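Putative citrate lyase, alfa subunit (Streptococcus mutans, PDB 2HJ0) is probably an enzyme subunit of the citrate lyase alpha (CitF) family, built around two mixed, largely parallel beta sheets with helices between their strands. Local coordinates at residues S50-H53 against E54-K58; D77-M80 against N81-D85; E107-I110 against D111-N115; T119-S123 against S124-D128; R153-T157 against D158-I162. One frame throughout, in Å; residues are numbered along the deposited sequence.

Interaction 1 of 5, residues S50-H53 against E54-K58; sequences SSIH and EAIEK
Glu54 OE2 is gripped twice by Ser50, at the N-terminal end of helix 52-58. Ser50 N reaches it at 3.1 Å in a nearly straight bond, N-H...O 174°. Ser50 OG donates to the same oxygen at 3.0 Å. The two donors come from opposite faces of the carboxylate plane, the hydroxyl on the anti side. Ser51 is the N-cap. Its OG accepts a weak bond from Glu54 N at 3.4 Å. Glu54 stands at the third helical position, yet its carboxylate turns back past the N-cap to Ser50. The chain gets there fully stretched, with CG opposite the backbone N (chi1 -172°). A negative carboxylate at this N-terminal end would probably interact favourably with the helix dipole.

The next turn is carried by backbone bonds, such as Glu57 N to His53 O at 2.9 Å. His53 points away from residues 54-58, and its ND1 is hydrogen-bonded to Glu86 OE1. Ile52 and Ile56 also face helix 79-89, where both touch Glu86. Between these two isoleucines the side chains cross at a slant, and Ile52 CG2 meets Ile56 CD1 at 3.6 Å.

Interaction 2 of 5, residues D77-M80 against N81-D85; sequences DYVM and NMVLD
This is the start of helix 79-89, which links the parallel strands 66-69 and 95-99 in a beta-alpha-beta unit. Tyr78 is the N-cap residue, and its carbonyl O accepts from Met82 N at 3.0 Å. Met82 bends at its end (chi3 -72°), which brings CE back to Tyr78 CB at 3.5 Å. Val83 N follows with a nearly straight bond to Val79 O, 2.9 Å and 172°.

An Asx motif secures the first turn. Asp77 OD2 accepts from Met80 N at 2.9 Å through its syn lone pair. Asp77 OD1 takes a weak bond from Val79 N. The carboxylate thus holds two N-H groups, and OD2 also binds His106 NE2.

Other side chains pair four residues apart. Met80 and Met82 are both selenomethionines. Val79 and Val83 lie side by side, CG1 to CG2 4.2 Å. Met80 and Leu84 do the same on the sheet side, where SE stands 4.1 Å from Leu84 CD2 and both residues touch Phe69 and Ile97. Asn81 points its ND2 to Val105 O instead. The chemistry implies a helix start whose N-H groups are met by a carboxylate, while Met80, Val83 and Leu84 pack against the sheet.

Interaction 3 of 5, residues E107-I110 against D111-N115; sequences EPLI and DHIKN
Leu109 and Ile113 meet one helical turn apart, with Leu109 CD2 3.8 Å from Ile113 CG1. Their side chains run at a slant to one another. Ile110 and Lys114 make the next pair and point the same way. Here the methylene CE of Lys114 lies 3.8 Å from Ile110 CG2. The lysine chain is straight beyond CG, so its aliphatic part runs alongside the isoleucine. On the other flank the His112 ring turns back alongside the first turn. Its CG lies opposite the carbonyl carbon, chi1 -63°, which carries the ring toward the helix start. Leu109 CA sits at the ring edge, and Pro108 O approaches obliquely.

The backbone holds these pairs in place. Ile113 N is shared between Leu109 O and Ile110 O, each at 3.0 Å. Ile110 O in turn also accepts Lys114 N at 3.0 Å, in a much straighter bond (167°). Ile113 N approaches that oxygen from above the carbonyl plane, 63° out of it. Ile113 N thus makes both an i-to-i-4 bond and a 3-10 type i-to-i-3 bond. Asn115 is the first residue to leave the helix.

Helix 109-114 links the parallel strands 95-99 and 118-123 in a beta-alpha-beta unit. Ile113 packs on Ile121 of strand 118-123 and on Ile134 of helix 127-135, and Leu109 touches Val118 and Val130. Pro108 touches Asn81 of helix 79-89; His112 touches Ala88 of the same helix and also Val118.

Interaction 4 of 5, residues T119-S123 against S124-D128; sequences TNITS and SGLRD
Ser123 OG and Leu126 CD2 lie on the same face of the flat peptide between Gly125 and Leu126. Ser123 OG meets Gly125 O tilted about 34° from the carbonyl plane, in a weak hydrogen bond of 2.9 Å. The same peptide leads into Leu126, whose CD2 stands 4.0 Å from Ser123 OG. Both neighbours lie on one side of the hydroxyl. The turn belongs to a beta-alpha-beta unit: strand 118-123 ends here, a short loop follows, and helix 127-135 leads on to the parallel strand 143-145.

Ser123 is the last residue of the strand. Its OG sits between its own backbone N and carbonyl carbon (chi1 76°), which swings it forward across the loop toward Gly125. The bond spans two residues and ties the strand end to the loop.

Ser124 turns its side chain the other way. Its CB points away from the strand, and its hydroxyl OG is hydrogen-bonded to Gly398 N. The Ser124 side chain is also about 3 Å, nearest atoms, from a bound citric acid molecule, which probably came from the crystallisation liquor but may mark a pocket at this end of the sheet.

Toward the strand interior the contact becomes apolar. Ile121 points toward Leu126, and both side chains touch Val143 of the neighbouring strand. The meeting of the two is loose, with Ile121 CG2 4.4 Å from Leu126 CD2.

Interaction 5 of 5, residues R153-T157 against D158-I162; sequences RAIAT and DDIHI
Ile160 CG2 lies against Ala154 and Ile155. It stands 3.4 Å from Ala154 CB and 4.0 Å from Ile155 CG1. In Ile160, CG1 is opposite the backbone N (chi1 174°), which leaves CG2 to face the helix. Farther along, Ile155 CD1 meets Ile162 CD1 at 3.9 Å, and the two side chains cross at a slant. Ile155 also touches Tyr199 of helix 191-199.

This is the C-terminal end of helix 148-157, where the chain turns toward strand 164-169. Asp158 takes a positive phi of 71°, the left-handed conformation that ends many helices. Asp158 N bonds weakly to Ile155 O, and Asp159 N weakly to Ala154 O, both at 3.3 Å. With the positive phi, these two bonds fit a Schellman motif. One turn back, Arg153 O is gripped by both Thr157 N and Thr157 OG1, each at 2.8 Å. The hydroxyl comes from above the carbonyl plane.

At the polar edge Arg153 and Asp159 form a long salt bridge with a weak hydrogen bond. Arg153 NH2 lies 3.5 Å from Asp159 OD1, which sits at the guanidinium edge. The two planes are 78° apart. Arg153 NH1 has firmer partners in Glu498 OE2 and Arg500 O.

Interactions 1 to 4 form a row of touching neighbours. In the first step, Ile52 CD1 of interaction 1 packs on Met82 SE of interaction 2 at 3.9 Å. Interactions 2 and 3 meet next, where Asn81 OD1 lies 3.6 Å from Pro108 CD. Interaction 3 rests on interaction 4 through Ile113 CD1 and Ile121 CD1, 3.7 Å apart. Interaction 5 comes to about 4 Å (nearest atoms) from interaction 4 without touching it; their centres are about 17 Å apart. Interactions 2, 3 and 4 belong to successive beta-alpha-beta units of one sheet. Interaction 4 reaches the bound citric acid through Ser124, while the centre of interaction 1 is about 25 Å from that of interaction 4.

Interaction 1 of 5, residues S50-H53 against E54-K58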
loop_
_atom_site.group_PDB
_atom_site.type_symbol
_atom_site.label_atom_id
_atom_site.label_comp_id
_atom_site.label_asym_id
_atom_site.label_seq_id
_atom_site.Cartn_x
_atom_site.Cartn_y
_atom_site.Cartn_z
ATOM N N SER A 50 -11.248 24.541 1.851
ATOM C CA SER A 50 -10.873 25.691 2.667
ATOM C C SER A 50 -10.881 25.458 4.169
ATOM O O SER A 50 -10.033 25.989 4.887
ATOM C CB SER A 50 -11.793 26.865 2.373
ATOM O OG SER A 50 -13.102 26.549 2.785
ATOM N N SER A 51 -11.829 24.663 4.650
ATOM C CA SER A 51 -11.931 24.437 6.082
ATOM C C SER A 51 -12.458 23.062 6.442
ATOM O O SER A 51 -12.894 22.310 5.578
ATOM C CB SER A 51 -12.879 25.469 6.669
ATOM O OG SER A 51 -14.183 25.281 6.127
ATOM N N ILE A 52 -12.443 22.743 7.733
ATOM C CA ILE A 52 -12.966 21.460 8.173
ATOM C C ILE A 52 -14.453 21.459 7.867
ATOM O O ILE A 52 -15.014 20.423 7.531
ATOM C CB ILE A 52 -12.753 21.237 9.690
ATOM C CG1 ILE A 52 -11.480 20.418 9.919
ATOM C CG2 ILE A 52 -13.935 20.518 10.300
ATOM C CD1 ILE A 52 -10.225 21.173 9.674
ATOM N N HIS A 53 -15.088 22.626 7.973
ATOM C CA HIS A 53 -16.523 22.746 7.708
ATOM C C HIS A 53 -16.874 22.203 6.321
ATOM O O HIS A 53 -17.671 21.271 6.205
ATOM C CB HIS A 53 -16.981 24.213 7.825
ATOM C CG HIS A 53 -18.473 24.386 7.796
ATOM N ND1 HIS A 53 -19.226 24.539 8.941
ATOM C CD2 HIS A 53 -19.357 24.353 6.769
ATOM C CE1 HIS A 53 -20.507 24.587 8.620
ATOM N NE2 HIS A 53 -20.614 24.476 7.308
ATOM N N GLU A 54 -16.279 22.785 5.276
ATOM C CA GLU A 54 -16.537 22.357 3.899
ATOM C C GLU A 54 -16.197 20.879 3.709
ATOM O O GLU A 54 -16.792 20.185 2.884
ATOM C CB GLU A 54 -15.721 23.197 2.917
ATOM C CG GLU A 54 -16.063 22.966 1.455
ATOM C CD GLU A 54 -15.151 23.739 0.506
ATOM O OE1 GLU A 54 -15.403 23.706 -0.718
ATOM O OE2 GLU A 54 -14.178 24.379 0.973
ATOM N N ALA A 55 -15.234 20.395 4.476
ATOM C CA ALA A 55 -14.862 19.005 4.368
ATOM C C ALA A 55 -16.047 18.162 4.803
ATOM O O ALA A 55 -16.440 17.232 4.106
ATOM C CB ALA A 55 -13.655 18.711 5.256
ATOM N N ILE A 56 -16.617 18.491 5.962
ATOM C CA ILE A 56 -17.759 17.749 6.505
ATOM C C ILE A 56 -18.915 17.836 5.526
ATOM O O ILE A 56 -19.658 16.877 5.307
ATOM C CB ILE A 56 -18.202 18.332 7.868
ATOM C CG1 ILE A 56 -17.015 18.322 8.835
ATOM C CG2 ILE A 56 -19.346 17.511 8.437
ATOM C CD1 ILE A 56 -17.249 19.040 10.137
ATOM N N GLU A 57 -19.030 19.006 4.919
ATOM C CA GLU A 57 -20.081 19.283 3.968
ATOM C C GLU A 57 -19.917 18.451 2.702
ATOM O O GLU A 57 -20.717 17.556 2.418
ATOM C CB GLU A 57 -20.059 20.766 3.625
ATOM C CG GLU A 57 -21.266 21.254 2.868
ATOM C CD GLU A 57 -21.012 22.598 2.221
ATOM O OE1 GLU A 57 -20.372 22.634 1.135
ATOM O OE2 GLU A 57 -21.433 23.617 2.816
ATOM N N LYS A 58 -18.870 18.729 1.941
ATOM C CA LYS A 58 -18.655 17.995 0.706
ATOM C C LYS A 58 -18.473 16.499 0.896
ATOM O O LYS A 58 -18.394 15.754 -0.079
ATOM C CB LYS A 58 -17.458 18.572 -0.058
ATOM C CG LYS A 58 -17.731 19.959 -0.643
ATOM C CD LYS A 58 -16.722 20.349 -1.721
ATOM C CE LYS A 58 -16.701 19.316 -2.874
ATOM N NZ LYS A 58 -15.692 19.605 -3.952
#

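Interaction 2 of 5, residues D77-M80 against N81-D85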
loop_
_atom_site.group_PDB
_atom_site.type_symbol
_atom_site.label_atom_id
_atom_site.label_comp_id
_atom_site.label_asym_id
_atom_site.label_seq_id
_atom_site.Cartn_x
_atom_site.Cartn_y
_atom_site.Cartn_z
ATOM N N ASP A 77 -2.721 16.054 20.015
ATOM C CA ASP A 77 -3.694 16.070 18.916
ATOM C C ASP A 77 -4.679 17.232 18.909
ATOM O O ASP A 77 -5.181 17.646 19.951
ATOM C CB ASP A 77 -4.518 14.782 18.857
ATOM C CG ASP A 77 -5.572 14.839 17.772
ATOM O OD1 ASP A 77 -5.195 14.785 16.587
ATOM O OD2 ASP A 77 -6.775 14.976 18.092
ATOM N N TYR A 78 -4.965 17.739 17.714
ATOM C CA TYR A 78 -5.910 18.832 17.542
ATOM C C TYR A 78 -7.031 18.441 16.585
ATOM O O TYR A 78 -8.121 18.992 16.656
ATOM C CB TYR A 78 -5.210 20.061 16.980
ATOM C CG TYR A 78 -4.333 20.820 17.948
ATOM C CD1 TYR A 78 -3.520 21.854 17.491
ATOM C CD2 TYR A 78 -4.309 20.521 19.309
ATOM C CE1 TYR A 78 -2.702 22.572 18.351
ATOM C CE2 TYR A 78 -3.486 21.243 20.188
ATOM C CZ TYR A 78 -2.680 22.270 19.690
ATOM O OH TYR A 78 -1.833 22.985 20.511
ATOM N N VAL A 79 -6.749 17.493 15.691
ATOM C CA VAL A 79 -7.705 17.033 14.690
ATOM C C VAL A 79 -9.010 16.498 15.253
ATOM O O VAL A 79 -10.067 16.905 14.804
ATOM C CB VAL A 79 -7.071 15.958 13.789
ATOM C CG1 VAL A 79 -8.050 15.512 12.720
ATOM C CG2 VAL A 79 -5.807 16.503 13.161
HETATM N N MSE A 80 -8.945 15.595 16.228
HETATM C CA MSE A 80 -10.153 15.025 16.834
HETATM C C MSE A 80 -11.118 16.106 17.319
HETATM O O MSE A 80 -12.231 16.211 16.813
HETATM C CB MSE A 80 -9.785 14.121 18.019
HETATM C CG MSE A 80 -9.971 12.606 17.797
HETATM SE SE MSE A 80 -11.632 11.780 18.500
HETATM C CE MSE A 80 -11.025 11.239 20.280
ATOM N N ASN A 81 -10.683 16.903 18.295
ATOM C CA ASN A 81 -11.520 17.958 18.867
ATOM C C ASN A 81 -11.975 18.939 17.816
ATOM O O ASN A 81 -13.052 19.527 17.910
ATOM C CB ASN A 81 -10.777 18.737 19.957
ATOM C CG ASN A 81 -10.306 17.856 21.092
ATOM O OD1 ASN A 81 -10.941 16.859 21.436
ATOM N ND2 ASN A 81 -9.195 18.234 21.697
HETATM N N MSE A 82 -11.138 19.119 16.812
HETATM C CA MSE A 82 -11.433 20.034 15.727
HETATM C C MSE A 82 -12.648 19.564 14.915
HETATM O O MSE A 82 -13.668 20.250 14.863
HETATM C CB MSE A 82 -10.206 20.134 14.830
HETATM C CG MSE A 82 -10.093 21.408 14.032
HETATM SE SE MSE A 82 -8.427 21.374 13.077
HETATM C CE MSE A 82 -7.219 21.652 14.542
ATOM N N VAL A 83 -12.531 18.395 14.288
ATOM C CA VAL A 83 -13.613 17.856 13.476
ATOM C C VAL A 83 -14.912 17.718 14.263
ATOM O O VAL A 83 -15.933 18.307 13.900
ATOM C CB VAL A 83 -13.234 16.481 12.891
ATOM C CG1 VAL A 83 -14.389 15.904 12.089
ATOM C CG2 VAL A 83 -12.014 16.621 12.018
ATOM N N LEU A 84 -14.861 16.938 15.337
ATOM C CA LEU A 84 -16.019 16.702 16.187
ATOM C C LEU A 84 -16.755 17.986 16.542
ATOM O O LEU A 84 -17.973 18.087 16.385
ATOM C CB LEU A 84 -15.585 15.984 17.467
ATOM C CG LEU A 84 -15.987 14.517 17.560
ATOM C CD1 LEU A 84 -15.750 13.811 16.251
ATOM C CD2 LEU A 84 -15.207 13.868 18.677
ATOM N N ASP A 85 -16.015 18.978 17.013
ATOM C CA ASP A 85 -16.634 20.235 17.389
ATOM C C ASP A 85 -17.414 20.842 16.232
ATOM O O ASP A 85 -18.526 21.338 16.411
ATOM C CB ASP A 85 -15.573 21.210 17.886
ATOM C CG ASP A 85 -16.171 22.466 18.458
ATOM O OD1 ASP A 85 -16.527 23.365 17.660
ATOM O OD2 ASP A 85 -16.290 22.549 19.705
#

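Interaction 3 of 5, residues E107-I110 against D111-N115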
loop_
_atom_site.group_PDB
_atom_site.type_symbol
_atom_site.label_atom_id
_atom_site.label_comp_id
_atom_site.label_asym_id
_atom_site.label_seq_id
_atom_site.Cartn_x
_atom_site.Cartn_y
_atom_site.Cartn_z
ATOM N N GLU A 107 -10.692 15.616 25.983
ATOM C CA GLU A 107 -11.748 15.868 26.966
ATOM C C GLU A 107 -13.047 16.404 26.360
ATOM O O GLU A 107 -14.140 16.006 26.771
ATOM C CB GLU A 107 -11.256 16.843 28.027
ATOM C CG GLU A 107 -12.124 16.909 29.271
ATOM C CD GLU A 107 -11.807 18.130 30.121
ATOM O OE1 GLU A 107 -12.096 19.262 29.654
ATOM O OE2 GLU A 107 -11.259 17.969 31.245
ATOM N N PRO A 108 -12.951 17.320 25.384
ATOM C CA PRO A 108 -14.148 17.878 24.750
ATOM C C PRO A 108 -15.168 16.821 24.337
ATOM O O PRO A 108 -16.355 17.104 24.216
ATOM C CB PRO A 108 -13.570 18.620 23.556
ATOM C CG PRO A 108 -12.288 19.137 24.103
ATOM C CD PRO A 108 -11.738 17.926 24.807
ATOM N N LEU A 109 -14.690 15.601 24.122
ATOM C CA LEU A 109 -15.544 14.490 23.730
ATOM C C LEU A 109 -16.677 14.302 24.731
ATOM O O LEU A 109 -17.814 14.049 24.341
ATOM C CB LEU A 109 -14.735 13.201 23.670
ATOM C CG LEU A 109 -15.024 12.192 22.571
ATOM C CD1 LEU A 109 -14.527 10.822 23.060
ATOM C CD2 LEU A 109 -16.501 12.114 22.234
ATOM N N ILE A 110 -16.369 14.425 26.020
ATOM C CA ILE A 110 -17.382 14.225 27.047
ATOM C C ILE A 110 -18.687 14.973 26.763
ATOM O O ILE A 110 -19.759 14.364 26.738
ATOM C CB ILE A 110 -16.838 14.594 28.437
ATOM C CG1 ILE A 110 -15.575 13.779 28.726
ATOM C CG2 ILE A 110 -17.883 14.287 29.499
ATOM C CD1 ILE A 110 -14.907 14.137 30.017
ATOM N N ASP A 111 -18.607 16.279 26.526
ATOM C CA ASP A 111 -19.815 17.041 26.230
ATOM C C ASP A 111 -20.525 16.543 24.978
ATOM O O ASP A 111 -21.756 16.501 24.938
ATOM C CB ASP A 111 -19.516 18.530 26.059
ATOM C CG ASP A 111 -19.350 19.251 27.384
ATOM O OD1 ASP A 111 -20.066 18.911 28.349
ATOM O OD2 ASP A 111 -18.515 20.172 27.458
ATOM N N HIS A 112 -19.769 16.173 23.949
ATOM C CA HIS A 112 -20.386 15.686 22.711
ATOM C C HIS A 112 -21.181 14.409 22.965
ATOM O O HIS A 112 -22.109 14.080 22.223
ATOM C CB HIS A 112 -19.324 15.411 21.639
ATOM C CG HIS A 112 -18.566 16.625 21.208
ATOM N ND1 HIS A 112 -19.178 17.722 20.641
ATOM C CD2 HIS A 112 -17.243 16.915 21.262
ATOM C CE1 HIS A 112 -18.265 18.636 20.366
ATOM N NE2 HIS A 112 -17.082 18.172 20.733
ATOM N N ILE A 113 -20.797 13.690 24.010
ATOM C CA ILE A 113 -21.465 12.459 24.376
ATOM C C ILE A 113 -22.762 12.822 25.088
ATOM O O ILE A 113 -23.838 12.343 24.729
ATOM C CB ILE A 113 -20.573 11.598 25.312
ATOM C CG1 ILE A 113 -19.312 11.150 24.557
ATOM C CG2 ILE A 113 -21.349 10.393 25.812
ATOM C CD1 ILE A 113 -18.366 10.308 25.372
ATOM N N LYS A 114 -22.657 13.686 26.090
ATOM C CA LYS A 114 -23.823 14.118 26.849
ATOM C C LYS A 114 -24.920 14.719 25.964
ATOM O O LYS A 114 -26.110 14.511 26.220
ATOM C CB LYS A 114 -23.394 15.122 27.919
ATOM C CG LYS A 114 -22.522 14.502 28.989
ATOM C CD LYS A 114 -22.082 15.511 30.027
ATOM C CE LYS A 114 -21.245 14.830 31.105
ATOM N NZ LYS A 114 -20.766 15.805 32.127
ATOM N N ASN A 115 -24.514 15.435 24.912
ATOM C CA ASN A 115 -25.458 16.077 23.993
ATOM C C ASN A 115 -25.868 15.219 22.802
ATOM O O ASN A 115 -26.483 15.709 21.848
ATOM C CB ASN A 115 -24.882 17.399 23.490
ATOM C CG ASN A 115 -24.600 18.361 24.617
ATOM O OD1 ASN A 115 -25.398 18.466 25.554
ATOM N ND2 ASN A 115 -23.467 19.079 24.541
#

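Interaction 4 of 5, residues T119-S123 against S124-D128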
loop_
_atom_site.group_PDB
_atom_site.type_symbol
_atom_site.label_atom_id
_atom_site.label_comp_id
_atom_site.label_asym_id
_atom_site.label_seq_id
_atom_site.Cartn_x
_atom_site.Cartn_y
_atom_site.Cartn_z
ATOM N N THR A 119 -22.559 8.748 19.874
ATOM C CA THR A 119 -23.389 7.727 20.504
ATOM C C THR A 119 -22.726 6.362 20.649
ATOM O O THR A 119 -23.241 5.493 21.349
ATOM C CB THR A 119 -24.683 7.566 19.686
ATOM O OG1 THR A 119 -24.352 7.377 18.298
ATOM C CG2 THR A 119 -25.543 8.815 19.815
ATOM N N ASN A 120 -21.602 6.174 19.959
ATOM C CA ASN A 120 -20.840 4.924 19.994
ATOM C C ASN A 120 -19.357 5.225 19.831
ATOM O O ASN A 120 -18.961 6.060 19.017
ATOM C CB ASN A 120 -21.286 3.970 18.882
ATOM C CG ASN A 120 -22.645 3.370 19.145
ATOM O OD1 ASN A 120 -23.643 4.076 19.179
ATOM N ND2 ASN A 120 -22.692 2.063 19.340
ATOM N N ILE A 121 -18.542 4.522 20.603
ATOM C CA ILE A 121 -17.099 4.720 20.585
ATOM C C ILE A 121 -16.357 3.388 20.539
ATOM O O ILE A 121 -16.763 2.429 21.188
ATOM C CB ILE A 121 -16.638 5.454 21.868
ATOM C CG1 ILE A 121 -17.422 6.762 22.049
ATOM C CG2 ILE A 121 -15.137 5.708 21.812
ATOM C CD1 ILE A 121 -17.117 7.494 23.371
ATOM N N THR A 122 -15.280 3.328 19.764
ATOM C CA THR A 122 -14.446 2.127 19.715
ATOM C C THR A 122 -12.984 2.560 19.600
ATOM O O THR A 122 -12.661 3.475 18.832
ATOM C CB THR A 122 -14.810 1.185 18.535
ATOM O OG1 THR A 122 -13.969 0.028 18.589
ATOM C CG2 THR A 122 -14.644 1.882 17.181
ATOM N N SER A 123 -12.114 1.951 20.401
ATOM C CA SER A 123 -10.687 2.265 20.349
ATOM C C SER A 123 -9.851 1.418 21.291
ATOM O O SER A 123 -10.340 0.463 21.904
ATOM C CB SER A 123 -10.429 3.749 20.633
ATOM O OG SER A 123 -10.549 4.057 22.000
ATOM N N SER A 124 -8.574 1.772 21.379
ATOM C CA SER A 124 -7.642 1.052 22.225
ATOM C C SER A 124 -7.842 1.477 23.670
ATOM O O SER A 124 -7.971 0.641 24.568
ATOM C CB SER A 124 -6.203 1.334 21.772
ATOM O OG SER A 124 -5.254 0.828 22.697
ATOM N N GLY A 125 -7.887 2.785 23.893
ATOM C CA GLY A 125 -8.063 3.270 25.246
ATOM C C GLY A 125 -8.844 4.559 25.347
ATOM O O GLY A 125 -9.226 5.155 24.346
ATOM N N LEU A 126 -9.083 5.004 26.566
ATOM C CA LEU A 126 -9.828 6.229 26.745
ATOM C C LEU A 126 -9.043 7.176 27.646
ATOM O O LEU A 126 -9.296 8.380 27.659
ATOM C CB LEU A 126 -11.202 5.903 27.348
ATOM C CG LEU A 126 -12.034 4.859 26.593
ATOM C CD1 LEU A 126 -13.225 4.462 27.433
ATOM C CD2 LEU A 126 -12.473 5.408 25.247
ATOM N N ARG A 127 -8.075 6.621 28.374
ATOM C CA ARG A 127 -7.226 7.366 29.312
ATOM C C ARG A 127 -8.032 7.938 30.469
ATOM O O ARG A 127 -9.221 7.665 30.605
ATOM C CB ARG A 127 -6.453 8.499 28.615
ATOM C CG ARG A 127 -5.400 8.050 27.595
ATOM C CD ARG A 127 -4.428 6.998 28.155
ATOM N NE ARG A 127 -3.590 6.389 27.110
ATOM C CZ ARG A 127 -2.839 5.300 27.285
ATOM N NH1 ARG A 127 -2.114 4.820 26.284
ATOM N NH2 ARG A 127 -2.818 4.684 28.463
ATOM N N ASP A 128 -7.363 8.743 31.287
ATOM C CA ASP A 128 -7.936 9.365 32.481
ATOM C C ASP A 128 -9.305 10.041 32.362
ATOM O O ASP A 128 -10.309 9.512 32.843
ATOM C CB ASP A 128 -6.925 10.365 33.055
ATOM C CG ASP A 128 -5.553 9.736 33.319
ATOM O OD1 ASP A 128 -5.478 8.725 34.064
ATOM O OD2 ASP A 128 -4.544 10.257 32.789
#

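Interaction 5 of 5, residues R153-T157 against D158-I162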
loop_
_atom_site.group_PDB
_atom_site.type_symbol
_atom_site.label_atom_id
_atom_site.label_comp_id
_atom_site.label_asym_id
_atom_site.label_seq_id
_atom_site.Cartn_x
_atom_site.Cartn_y
_atom_site.Cartn_z
ATOM N N ARG A 153 -8.388 -5.960 12.405
ATOM C CA ARG A 153 -9.172 -7.122 12.000
ATOM C C ARG A 153 -10.608 -6.710 11.682
ATOM O O ARG A 153 -11.127 -7.038 10.617
ATOM C CB ARG A 153 -9.201 -8.186 13.092
ATOM C CG ARG A 153 -9.980 -9.443 12.688
ATOM C CD ARG A 153 -10.897 -9.931 13.812
ATOM N NE ARG A 153 -12.020 -9.025 14.045
ATOM C CZ ARG A 153 -12.308 -8.475 15.222
ATOM N NH1 ARG A 153 -11.550 -8.738 16.274
ATOM N NH2 ARG A 153 -13.352 -7.669 15.353
ATOM N N ALA A 154 -11.246 -5.988 12.603
ATOM C CA ALA A 154 -12.629 -5.545 12.394
ATOM C C ALA A 154 -12.815 -4.756 11.105
ATOM O O ALA A 154 -13.722 -5.049 10.324
ATOM C CB ALA A 154 -13.113 -4.717 13.563
ATOM N N ILE A 155 -11.965 -3.762 10.876
ATOM C CA ILE A 155 -12.086 -2.954 9.683
ATOM C C ILE A 155 -11.923 -3.795 8.424
ATOM O O ILE A 155 -12.660 -3.623 7.463
ATOM C CB ILE A 155 -11.070 -1.797 9.704
ATOM C CG1 ILE A 155 -11.357 -0.915 10.920
ATOM C CG2 ILE A 155 -11.147 -0.989 8.407
ATOM C CD1 ILE A 155 -10.450 0.276 11.077
ATOM N N ALA A 156 -10.995 -4.735 8.435
ATOM C CA ALA A 156 -10.780 -5.562 7.259
ATOM C C ALA A 156 -11.872 -6.604 7.040
ATOM O O ALA A 156 -12.181 -6.949 5.905
ATOM C CB ALA A 156 -9.425 -6.238 7.356
ATOM N N THR A 157 -12.440 -7.107 8.129
ATOM C CA THR A 157 -13.501 -8.106 8.076
ATOM C C THR A 157 -14.823 -7.453 7.707
ATOM O O THR A 157 -15.799 -8.126 7.382
ATOM C CB THR A 157 -13.670 -8.772 9.429
ATOM O OG1 THR A 157 -12.424 -9.351 9.812
ATOM C CG2 THR A 157 -14.725 -9.867 9.362
ATOM N N ASP A 158 -14.834 -6.130 7.766
ATOM C CA ASP A 158 -16.008 -5.324 7.467
ATOM C C ASP A 158 -17.087 -5.441 8.535
ATOM O O ASP A 158 -18.220 -5.017 8.318
ATOM C CB ASP A 158 -16.615 -5.683 6.101
ATOM C CG ASP A 158 -17.390 -4.514 5.474
ATOM O OD1 ASP A 158 -17.978 -4.695 4.384
ATOM O OD2 ASP A 158 -17.400 -3.412 6.064
ATOM N N ASP A 159 -16.774 -6.003 9.692
ATOM C CA ASP A 159 -17.820 -6.068 10.683
ATOM C C ASP A 159 -17.900 -4.697 11.327
ATOM O O ASP A 159 -18.515 -4.514 12.368
ATOM C CB ASP A 159 -17.570 -7.189 11.697
ATOM C CG ASP A 159 -16.228 -7.106 12.320
ATOM O OD1 ASP A 159 -15.764 -8.129 12.882
ATOM O OD2 ASP A 159 -15.639 -6.005 12.245
ATOM N N ILE A 160 -17.286 -3.734 10.647
ATOM C CA ILE A 160 -17.264 -2.329 11.038
ATOM C C ILE A 160 -16.874 -1.609 9.742
ATOM O O ILE A 160 -16.052 -2.117 8.983
ATOM C CB ILE A 160 -16.213 -2.072 12.115
ATOM C CG1 ILE A 160 -16.098 -0.578 12.409
ATOM C CG2 ILE A 160 -14.886 -2.593 11.649
ATOM C CD1 ILE A 160 -14.926 -0.228 13.286
ATOM N N HIS A 161 -17.451 -0.437 9.474
ATOM C CA HIS A 161 -17.139 0.266 8.228
ATOM C C HIS A 161 -17.076 1.780 8.402
ATOM O O HIS A 161 -18.048 2.414 8.824
ATOM C CB HIS A 161 -18.185 -0.108 7.179
ATOM C CG HIS A 161 -17.708 0.014 5.770
ATOM N ND1 HIS A 161 -17.772 1.191 5.060
ATOM C CD2 HIS A 161 -17.149 -0.899 4.937
ATOM C CE1 HIS A 161 -17.274 1.001 3.850
ATOM N NE2 HIS A 161 -16.890 -0.259 3.750
ATOM N N ILE A 162 -15.938 2.363 8.049
ATOM C CA ILE A 162 -15.756 3.794 8.206
ATOM C C ILE A 162 -16.326 4.606 7.061
ATOM O O ILE A 162 -15.968 4.402 5.904
ATOM C CB ILE A 162 -14.268 4.135 8.365
ATOM C CG1 ILE A 162 -13.663 3.286 9.482
ATOM C CG2 ILE A 162 -14.100 5.611 8.704
ATOM C CD1 ILE A 162 -12.147 3.413 9.594
#